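Local atomic coordinates of cellulase CEL9M (Clostridium cellulolyticum, PDB entry 1IA6), a protein that probably hydrolyses internal beta-1,4-glucosidic linkages in cellulose and related beta-glucans, as a family 9 glycoside hydrolase. Residues A[94-106]-A[158-172]. Sequence-based numbering, arbitrary orientation.
Sequences MLQQLKYFTDYFL and TSAALTLMYLNYKNI
An extended first torsion (chi1 -172°) followed by a bend at chi2 carries the M165 thioether into the hole formed by L95, L98, K99 and T102, a knob-into-hole fit in which M165 CE lies 3.7 Å from the backbone N of K99. T102 has its hydroxyl between the backbone N and carbonyl carbon (chi1 60°), which leaves T102 CG2 to cross the M165 chain at about a right angle, 3.8 Å from M165 CG; the T102 hydroxyl itself hydrogen-bonds to Y176. Toward the start of 158-172, T158 CG2 sits over one face of the F105 ring, a CH-pi contact 3.9 Å from the centroid, while L162 CD2 lies at the ring edge. At the other end L95 CD2 meets the edge of the Y169 ring, 4.1 Å from Y169 CD1. K99 CD passes 3.7 Å from Y169 OH, and K99 NZ forms a salt bridge with D103 OD1 of the same helix. No hydrogen bond joins the segments. The steeply crossed helices 91-107 and 152-169 belong to the (alpha/alpha)6 barrel of family 9 glycoside hydrolases; helix 64-80 packs on L95, L98, F105 and A161, and helix 174-193 on L106, T158 and L162.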
ATOM      1  N   MET A  94      -5.924   9.461  -9.392  1.00  9.88           N
ATOM      2  CA  MET A  94      -5.375   8.148  -9.074  1.00 10.44           C
ATOM      3  C   MET A  94      -4.187   7.826  -9.984  1.00 11.28           C
ATOM      4  O   MET A  94      -3.150   7.349  -9.520  1.00  8.94           O
ATOM      5  CB  MET A  94      -6.456   7.076  -9.234  1.00 10.73           C
ATOM      6  CG  MET A  94      -5.990   5.676  -8.900  1.00 12.06           C
ATOM      7  SD  MET A  94      -5.649   5.468  -7.136  1.00 12.66           S
ATOM      8  CE  MET A  94      -5.800   3.705  -6.997  1.00 13.17           C
ATOM      9  N   LEU A  95      -4.340   8.085 -11.281  1.00 10.99           N
ATOM     10  CA  LEU A  95      -3.267   7.815 -12.233  1.00 11.68           C
ATOM     11  C   LEU A  95      -2.034   8.660 -11.942  1.00 12.25           C
ATOM     12  O   LEU A  95      -0.904   8.212 -12.143  1.00 11.60           O
ATOM     13  CB  LEU A  95      -3.752   8.048 -13.669  1.00 12.80           C
ATOM     14  CG  LEU A  95      -4.703   6.959 -14.178  1.00 15.12           C
ATOM     15  CD1 LEU A  95      -5.292   7.361 -15.523  1.00 16.45           C
ATOM     16  CD2 LEU A  95      -3.952   5.647 -14.290  1.00 15.84           C
ATOM     17  N   GLN A  96      -2.247   9.881 -11.466  1.00 11.06           N
ATOM     18  CA  GLN A  96      -1.125  10.742 -11.130  1.00 12.23           C
ATOM     19  C   GLN A  96      -0.355  10.153  -9.945  1.00  9.97           C
ATOM     20  O   GLN A  96       0.872  10.146  -9.951  1.00  9.34           O
ATOM     21  CB  GLN A  96      -1.614  12.151 -10.789  1.00 15.05           C
ATOM     22  CG  GLN A  96      -2.422  12.789 -11.911  1.00 21.77           C
ATOM     23  CD  GLN A  96      -2.723  14.252 -11.664  1.00 22.84           C
ATOM     24  OE1 GLN A  96      -3.099  14.639 -10.560  1.00 26.26           O
ATOM     25  NE2 GLN A  96      -2.568  15.072 -12.701  1.00 25.52           N
ATOM     26  N   GLN A  97      -1.069   9.649  -8.940  1.00  8.40           N
ATOM     27  CA  GLN A  97      -0.411   9.069  -7.765  1.00  9.45           C
ATOM     28  C   GLN A  97       0.401   7.853  -8.188  1.00  9.35           C
ATOM     29  O   GLN A  97       1.533   7.658  -7.744  1.00  8.37           O
ATOM     30  CB  GLN A  97      -1.440   8.646  -6.707  1.00  9.76           C
ATOM     31  CG  GLN A  97      -2.470   9.714  -6.345  1.00  9.96           C
ATOM     32  CD  GLN A  97      -1.842  11.005  -5.860  1.00 11.45           C
ATOM     33  OE1 GLN A  97      -1.012  11.599  -6.547  1.00 11.05           O
ATOM     34  NE2 GLN A  97      -2.244  11.452  -4.676  1.00 11.25           N
ATOM     35  N   LEU A  98      -0.184   7.041  -9.060  1.00  8.52           N
ATOM     36  CA  LEU A  98       0.486   5.840  -9.541  1.00  7.81           C
ATOM     37  C   LEU A  98       1.723   6.157 -10.376  1.00  8.06           C
ATOM     38  O   LEU A  98       2.773   5.539 -10.199  1.00  8.54           O
ATOM     39  CB  LEU A  98      -0.490   4.982 -10.352  1.00  8.18           C
ATOM     40  CG  LEU A  98      -1.569   4.304  -9.503  1.00 11.01           C
ATOM     41  CD1 LEU A  98      -2.690   3.782 -10.385  1.00 12.14           C
ATOM     42  CD2 LEU A  98      -0.938   3.173  -8.708  1.00 10.89           C
ATOM     43  N   LYS A  99       1.615   7.125 -11.277  1.00  8.09           N
ATOM     44  CA  LYS A  99       2.761   7.462 -12.107  1.00  8.96           C
ATOM     45  C   LYS A  99       3.901   8.029 -11.270  1.00  8.46           C
ATOM     46  O   LYS A  99       5.073   7.884 -11.628  1.00  8.00           O
ATOM     47  CB  LYS A  99       2.378   8.451 -13.209  1.00  9.30           C
ATOM     48  CG  LYS A  99       3.449   8.550 -14.300  1.00 13.02           C
ATOM     49  CD  LYS A  99       2.989   9.379 -15.485  1.00 14.31           C
ATOM     50  CE  LYS A  99       3.988   9.301 -16.638  1.00 13.57           C
ATOM     51  NZ  LYS A  99       5.339   9.775 -16.233  1.00 13.68           N
ATOM     52  N   TYR A 100       3.571   8.666 -10.149  1.00  9.50           N
ATOM     53  CA  TYR A 100       4.617   9.213  -9.296  1.00  8.89           C
ATOM     54  C   TYR A 100       5.421   8.043  -8.724  1.00  9.32           C
ATOM     55  O   TYR A 100       6.630   8.159  -8.500  1.00  8.73           O
ATOM     56  CB  TYR A 100       4.025  10.051  -8.163  1.00  9.63           C
ATOM     57  CG  TYR A 100       4.976  11.120  -7.665  1.00  9.68           C
ATOM     58  CD1 TYR A 100       5.168  12.298  -8.388  1.00 12.50           C
ATOM     59  CD2 TYR A 100       5.703  10.945  -6.490  1.00  8.92           C
ATOM     60  CE1 TYR A 100       6.062  13.278  -7.953  1.00 12.15           C
ATOM     61  CE2 TYR A 100       6.603  11.920  -6.043  1.00  9.86           C
ATOM     62  CZ  TYR A 100       6.777  13.081  -6.781  1.00 12.30           C
ATOM     63  OH  TYR A 100       7.676  14.041  -6.357  1.00 13.30           O
ATOM     64  N   PHE A 101       4.747   6.918  -8.486  1.00  8.13           N
ATOM     65  CA  PHE A 101       5.416   5.715  -7.980  1.00  8.11           C
ATOM     66  C   PHE A 101       6.274   5.104  -9.088  1.00  7.87           C
ATOM     67  O   PHE A 101       7.465   4.863  -8.911  1.00  8.01           O
ATOM     68  CB  PHE A 101       4.408   4.629  -7.567  1.00  7.71           C
ATOM     69  CG  PHE A 101       3.933   4.715  -6.142  1.00  8.72           C
ATOM     70  CD1 PHE A 101       4.779   4.383  -5.087  1.00  9.52           C
ATOM     71  CD2 PHE A 101       2.617   5.065  -5.861  1.00  8.92           C
ATOM     72  CE1 PHE A 101       4.316   4.392  -3.772  1.00  9.48           C
ATOM     73  CE2 PHE A 101       2.144   5.077  -4.552  1.00 10.85           C
ATOM     74  CZ  PHE A 101       2.995   4.739  -3.505  1.00 10.88           C
ATOM     75  N   THR A 102       5.656   4.839 -10.235  1.00  7.10           N
ATOM     76  CA  THR A 102       6.384   4.191 -11.317  1.00  8.49           C
ATOM     77  C   THR A 102       7.551   4.987 -11.888  1.00  8.41           C
ATOM     78  O   THR A 102       8.559   4.397 -12.268  1.00  8.72           O
ATOM     79  CB  THR A 102       5.425   3.734 -12.448  1.00  8.32           C
ATOM     80  OG1 THR A 102       4.735   4.858 -12.998  1.00  9.21           O
ATOM     81  CG2 THR A 102       4.406   2.747 -11.893  1.00  9.72           C
ATOM     82  N   ASP A 103       7.440   6.313 -11.936  1.00  7.79           N
ATOM     83  CA  ASP A 103       8.548   7.124 -12.444  1.00  9.60           C
ATOM     84  C   ASP A 103       9.771   6.870 -11.566  1.00  9.69           C
ATOM     85  O   ASP A 103      10.906   6.808 -12.048  1.00 10.58           O
ATOM     86  CB  ASP A 103       8.214   8.618 -12.391  1.00 10.36           C
ATOM     87  CG  ASP A 103       7.349   9.073 -13.552  1.00 13.00           C
ATOM     88  OD1 ASP A 103       7.173   8.299 -14.515  1.00 11.17           O
ATOM     89  OD2 ASP A 103       6.857  10.219 -13.500  1.00 13.64           O
ATOM     90  N   TYR A 104       9.525   6.736 -10.266  1.00  8.38           N
ATOM     91  CA  TYR A 104      10.582   6.490  -9.294  1.00  8.77           C
ATOM     92  C   TYR A 104      11.183   5.096  -9.479  1.00  7.43           C
ATOM     93  O   TYR A 104      12.401   4.932  -9.454  1.00  8.39           O
ATOM     94  CB  TYR A 104      10.011   6.671  -7.880  1.00  9.26           C
ATOM     95  CG  TYR A 104      10.914   6.255  -6.739  1.00 10.32           C
ATOM     96  CD1 TYR A 104      12.164   6.849  -6.548  1.00 10.02           C
ATOM     97  CD2 TYR A 104      10.499   5.285  -5.826  1.00  9.70           C
ATOM     98  CE1 TYR A 104      12.976   6.485  -5.471  1.00 11.24           C
ATOM     99  CE2 TYR A 104      11.303   4.914  -4.748  1.00 10.80           C
ATOM    100  CZ  TYR A 104      12.538   5.518  -4.577  1.00 12.35           C
ATOM    101  OH  TYR A 104      13.330   5.150  -3.510  1.00 12.41           O
ATOM    102  N   PHE A 105      10.337   4.090  -9.679  1.00  6.68           N
ATOM    103  CA  PHE A 105      10.838   2.734  -9.875  1.00  6.97           C
ATOM    104  C   PHE A 105      11.726   2.641 -11.117  1.00  8.20           C
ATOM    105  O   PHE A 105      12.761   1.970 -11.101  1.00  7.36           O
ATOM    106  CB  PHE A 105       9.683   1.736 -10.010  1.00  7.02           C
ATOM    107  CG  PHE A 105       8.787   1.672  -8.806  1.00  8.89           C
ATOM    108  CD1 PHE A 105       9.295   1.884  -7.524  1.00  9.40           C
ATOM    109  CD2 PHE A 105       7.438   1.389  -8.952  1.00  7.85           C
ATOM    110  CE1 PHE A 105       8.462   1.815  -6.404  1.00 10.03           C
ATOM    111  CE2 PHE A 105       6.596   1.318  -7.840  1.00 10.81           C
ATOM    112  CZ  PHE A 105       7.109   1.532  -6.566  1.00 10.01           C
ATOM    113  N   LEU A 106      11.318   3.311 -12.191  1.00 10.04           N
ATOM    114  CA  LEU A 106      12.087   3.287 -13.430  1.00 10.84           C
ATOM    115  C   LEU A 106      13.451   3.953 -13.256  1.00 11.80           C
ATOM    116  O   LEU A 106      14.457   3.443 -13.745  1.00 11.45           O
ATOM    117  CB  LEU A 106      11.303   3.965 -14.559  1.00 11.62           C
ATOM    118  CG  LEU A 106      10.067   3.205 -15.061  1.00 12.87           C
ATOM    119  CD1 LEU A 106       9.332   4.038 -16.106  1.00 15.34           C
ATOM    120  CD2 LEU A 106      10.494   1.867 -15.646  1.00 13.75           C
ATOM    121  N   THR A 158       7.500  -4.617  -6.862  1.00  7.07           N
ATOM    122  CA  THR A 158       7.756  -3.504  -7.770  1.00  5.92           C
ATOM    123  C   THR A 158       7.383  -3.939  -9.184  1.00  7.20           C
ATOM    124  O   THR A 158       6.790  -3.177  -9.942  1.00  6.93           O
ATOM    125  CB  THR A 158       9.239  -3.078  -7.712  1.00  8.26           C
ATOM    126  OG1 THR A 158       9.583  -2.771  -6.355  1.00  7.42           O
ATOM    127  CG2 THR A 158       9.481  -1.844  -8.569  1.00  7.74           C
ATOM    128  N   SER A 159       7.719  -5.179  -9.526  1.00  6.43           N
ATOM    129  CA  SER A 159       7.387  -5.721 -10.840  1.00  7.84           C
ATOM    130  C   SER A 159       5.869  -5.709 -11.029  1.00  6.29           C
ATOM    131  O   SER A 159       5.364  -5.284 -12.071  1.00  7.60           O
ATOM    132  CB  SER A 159       7.917  -7.154 -10.966  1.00  7.88           C
ATOM    133  OG  SER A 159       7.529  -7.748 -12.196  1.00 10.52           O
ATOM    134  N   ALA A 160       5.140  -6.174 -10.017  1.00  6.73           N
ATOM    135  CA  ALA A 160       3.683  -6.219 -10.095  1.00  5.21           C
ATOM    136  C   ALA A 160       3.110  -4.820 -10.262  1.00  5.38           C
ATOM    137  O   ALA A 160       2.182  -4.615 -11.037  1.00  5.21           O
ATOM    138  CB  ALA A 160       3.103  -6.882  -8.842  1.00  5.55           C
ATOM    139  N   ALA A 161       3.662  -3.858  -9.531  1.00  5.00           N
ATOM    140  CA  ALA A 161       3.190  -2.481  -9.623  1.00  5.48           C
ATOM    141  C   ALA A 161       3.396  -1.944 -11.037  1.00  6.22           C
ATOM    142  O   ALA A 161       2.550  -1.218 -11.562  1.00  5.85           O
ATOM    143  CB  ALA A 161       3.937  -1.601  -8.618  1.00  5.59           C
ATOM    144  N   LEU A 162       4.526  -2.301 -11.646  1.00  5.51           N
ATOM    145  CA  LEU A 162       4.850  -1.847 -12.997  1.00  5.69           C
ATOM    146  C   LEU A 162       3.989  -2.534 -14.056  1.00  6.92           C
ATOM    147  O   LEU A 162       3.593  -1.907 -15.040  1.00  6.17           O
ATOM    148  CB  LEU A 162       6.335  -2.079 -13.290  1.00  5.71           C
ATOM    149  CG  LEU A 162       7.292  -1.133 -12.553  1.00  7.22           C
ATOM    150  CD1 LEU A 162       8.726  -1.627 -12.697  1.00 10.87           C
ATOM    151  CD2 LEU A 162       7.140   0.283 -13.108  1.00  9.20           C
ATOM    152  N   THR A 163       3.699  -3.815 -13.857  1.00  6.69           N
ATOM    153  CA  THR A 163       2.859  -4.544 -14.804  1.00  7.23           C
ATOM    154  C   THR A 163       1.440  -3.993 -14.727  1.00  8.78           C
ATOM    155  O   THR A 163       0.767  -3.832 -15.743  1.00  8.59           O
ATOM    156  CB  THR A 163       2.824  -6.046 -14.487  1.00  6.74           C
ATOM    157  OG1 THR A 163       4.152  -6.575 -14.567  1.00  7.77           O
ATOM    158  CG2 THR A 163       1.927  -6.789 -15.489  1.00  7.77           C
ATOM    159  N   LEU A 164       0.982  -3.705 -13.514  1.00  7.44           N
ATOM    160  CA  LEU A 164      -0.359  -3.155 -13.355  1.00  8.12           C
ATOM    161  C   LEU A 164      -0.430  -1.780 -14.009  1.00  8.98           C
ATOM    162  O   LEU A 164      -1.463  -1.405 -14.563  1.00  8.17           O
ATOM    163  CB  LEU A 164      -0.736  -3.087 -11.873  1.00  7.31           C
ATOM    164  CG  LEU A 164      -1.287  -4.423 -11.366  1.00  7.77           C
ATOM    165  CD1 LEU A 164      -1.198  -4.516  -9.844  1.00 10.13           C
ATOM    166  CD2 LEU A 164      -2.721  -4.567 -11.846  1.00  9.07           C
ATOM    167  N   MET A 165       0.668  -1.028 -13.968  1.00  8.24           N
ATOM    168  CA  MET A 165       0.665   0.285 -14.602  1.00  9.38           C
ATOM    169  C   MET A 165       0.539   0.090 -16.116  1.00  9.87           C
ATOM    170  O   MET A 165      -0.171   0.838 -16.790  1.00  9.66           O
ATOM    171  CB  MET A 165       1.942   1.066 -14.272  1.00  9.65           C
ATOM    172  CG  MET A 165       1.891   2.516 -14.746  1.00 10.57           C
ATOM    173  SD  MET A 165       0.458   3.391 -14.059  1.00 11.77           S
ATOM    174  CE  MET A 165       0.954   5.097 -14.258  1.00 12.05           C
ATOM    175  N   TYR A 166       1.225  -0.917 -16.652  1.00  9.66           N
ATOM    176  CA  TYR A 166       1.131  -1.194 -18.082  1.00  9.61           C
ATOM    177  C   TYR A 166      -0.340  -1.449 -18.417  1.00 10.62           C
ATOM    178  O   TYR A 166      -0.878  -0.889 -19.369  1.00 10.98           O
ATOM    179  CB  TYR A 166       1.957  -2.430 -18.453  1.00 11.49           C
ATOM    180  CG  TYR A 166       1.559  -3.062 -19.773  1.00 12.82           C
ATOM    181  CD1 TYR A 166       1.888  -2.460 -20.989  1.00 13.84           C
ATOM    182  CD2 TYR A 166       0.817  -4.247 -19.803  1.00 14.13           C
ATOM    183  CE1 TYR A 166       1.484  -3.022 -22.208  1.00 15.03           C
ATOM    184  CE2 TYR A 166       0.407  -4.818 -21.016  1.00 14.40           C
ATOM    185  CZ  TYR A 166       0.745  -4.196 -22.212  1.00 17.40           C
ATOM    186  OH  TYR A 166       0.332  -4.735 -23.411  1.00 18.29           O
ATOM    187  N   LEU A 167      -0.987  -2.286 -17.612  1.00  9.70           N
ATOM    188  CA  LEU A 167      -2.391  -2.626 -17.828  1.00  9.50           C
ATOM    189  C   LEU A 167      -3.329  -1.433 -17.667  1.00 11.50           C
ATOM    190  O   LEU A 167      -4.301  -1.304 -18.408  1.00 11.61           O
ATOM    191  CB  LEU A 167      -2.814  -3.743 -16.870  1.00  9.27           C
ATOM    192  CG  LEU A 167      -2.119  -5.092 -17.087  1.00 11.48           C
ATOM    193  CD1 LEU A 167      -2.397  -6.024 -15.911  1.00 11.75           C
ATOM    194  CD2 LEU A 167      -2.600  -5.702 -18.399  1.00 11.15           C
ATOM    195  N   ASN A 168      -3.033  -0.561 -16.708  1.00  9.21           N
ATOM    196  CA  ASN A 168      -3.876   0.605 -16.452  1.00  9.39           C
ATOM    197  C   ASN A 168      -3.548   1.843 -17.288  1.00 10.22           C
ATOM    198  O   ASN A 168      -4.362   2.759 -17.375  1.00 10.39           O
ATOM    199  CB  ASN A 168      -3.797   1.016 -14.969  1.00 11.11           C
ATOM    200  CG  ASN A 168      -4.383  -0.023 -14.028  1.00 11.87           C
ATOM    201  OD1 ASN A 168      -5.411  -0.626 -14.317  1.00 14.32           O
ATOM    202  ND2 ASN A 168      -3.737  -0.215 -12.876  1.00 10.53           N
ATOM    203  N   TYR A 169      -2.374   1.868 -17.911  1.00 10.59           N
ATOM    204  CA  TYR A 169      -1.946   3.046 -18.667  1.00 11.90           C
ATOM    205  C   TYR A 169      -1.765   2.868 -20.177  1.00 13.49           C
ATOM    206  O   TYR A 169      -1.555   3.850 -20.895  1.00 12.62           O
ATOM    207  CB  TYR A 169      -0.628   3.546 -18.065  1.00 11.99           C
ATOM    208  CG  TYR A 169      -0.439   5.047 -18.070  1.00 13.86           C
ATOM    209  CD1 TYR A 169      -1.296   5.880 -17.351  1.00 14.82           C
ATOM    210  CD2 TYR A 169       0.632   5.630 -18.744  1.00 14.30           C
ATOM    211  CE1 TYR A 169      -1.085   7.256 -17.298  1.00 17.22           C
ATOM    212  CE2 TYR A 169       0.852   7.004 -18.697  1.00 16.99           C
ATOM    213  CZ  TYR A 169      -0.010   7.809 -17.971  1.00 17.92           C
ATOM    214  OH  TYR A 169       0.217   9.164 -17.904  1.00 22.23           O
ATOM    215  N   LYS A 170      -1.848   1.633 -20.659  1.00 13.53           N
ATOM    216  CA  LYS A 170      -1.648   1.354 -22.083  1.00 15.40           C
ATOM    217  C   LYS A 170      -2.545   2.140 -23.036  1.00 16.14           C
ATOM    218  O   LYS A 170      -2.147   2.425 -24.164  1.00 15.48           O
ATOM    219  CB  LYS A 170      -1.804  -0.147 -22.354  1.00 17.36           C
ATOM    220  CG  LYS A 170      -3.177  -0.708 -22.020  1.00 20.61           C
ATOM    221  CD  LYS A 170      -3.176  -2.236 -22.026  1.00 25.74           C
ATOM    222  CE  LYS A 170      -2.872  -2.797 -23.405  1.00 29.47           C
ATOM    223  NZ  LYS A 170      -2.934  -4.286 -23.429  1.00 31.76           N
ATOM    224  N   ASN A 171      -3.745   2.488 -22.588  1.00 15.11           N
ATOM    225  CA  ASN A 171      -4.682   3.241 -23.421  1.00 18.95           C
ATOM    226  C   ASN A 171      -4.417   4.745 -23.399  1.00 17.97           C
ATOM    227  O   ASN A 171      -4.975   5.489 -24.207  1.00 18.85           O
ATOM    228  CB  ASN A 171      -6.117   2.976 -22.963  1.00 22.38           C
ATOM    229  CG  ASN A 171      -6.541   1.536 -23.180  1.00 26.43           C
ATOM    230  OD1 ASN A 171      -7.514   1.068 -22.586  1.00 31.24           O
ATOM    231  ND2 ASN A 171      -5.818   0.829 -24.042  1.00 28.23           N
ATOM    232  N   ILE A 172      -3.568   5.187 -22.476  1.00 15.59           N
ATOM    233  CA  ILE A 172      -3.241   6.605 -22.341  1.00 15.97           C
ATOM    234  C   ILE A 172      -1.909   6.945 -23.002  1.00 16.41           C
ATOM    235  O   ILE A 172      -1.818   7.889 -23.789  1.00 16.04           O
ATOM    236  CB  ILE A 172      -3.185   7.008 -20.851  1.00 16.21           C
ATOM    237  CG1 ILE A 172      -4.558   6.790 -20.211  1.00 17.50           C
ATOM    238  CG2 ILE A 172      -2.768   8.464 -20.709  1.00 16.20           C
ATOM    239  CD1 ILE A 172      -4.556   6.929 -18.707  1.00 20.63           C
TER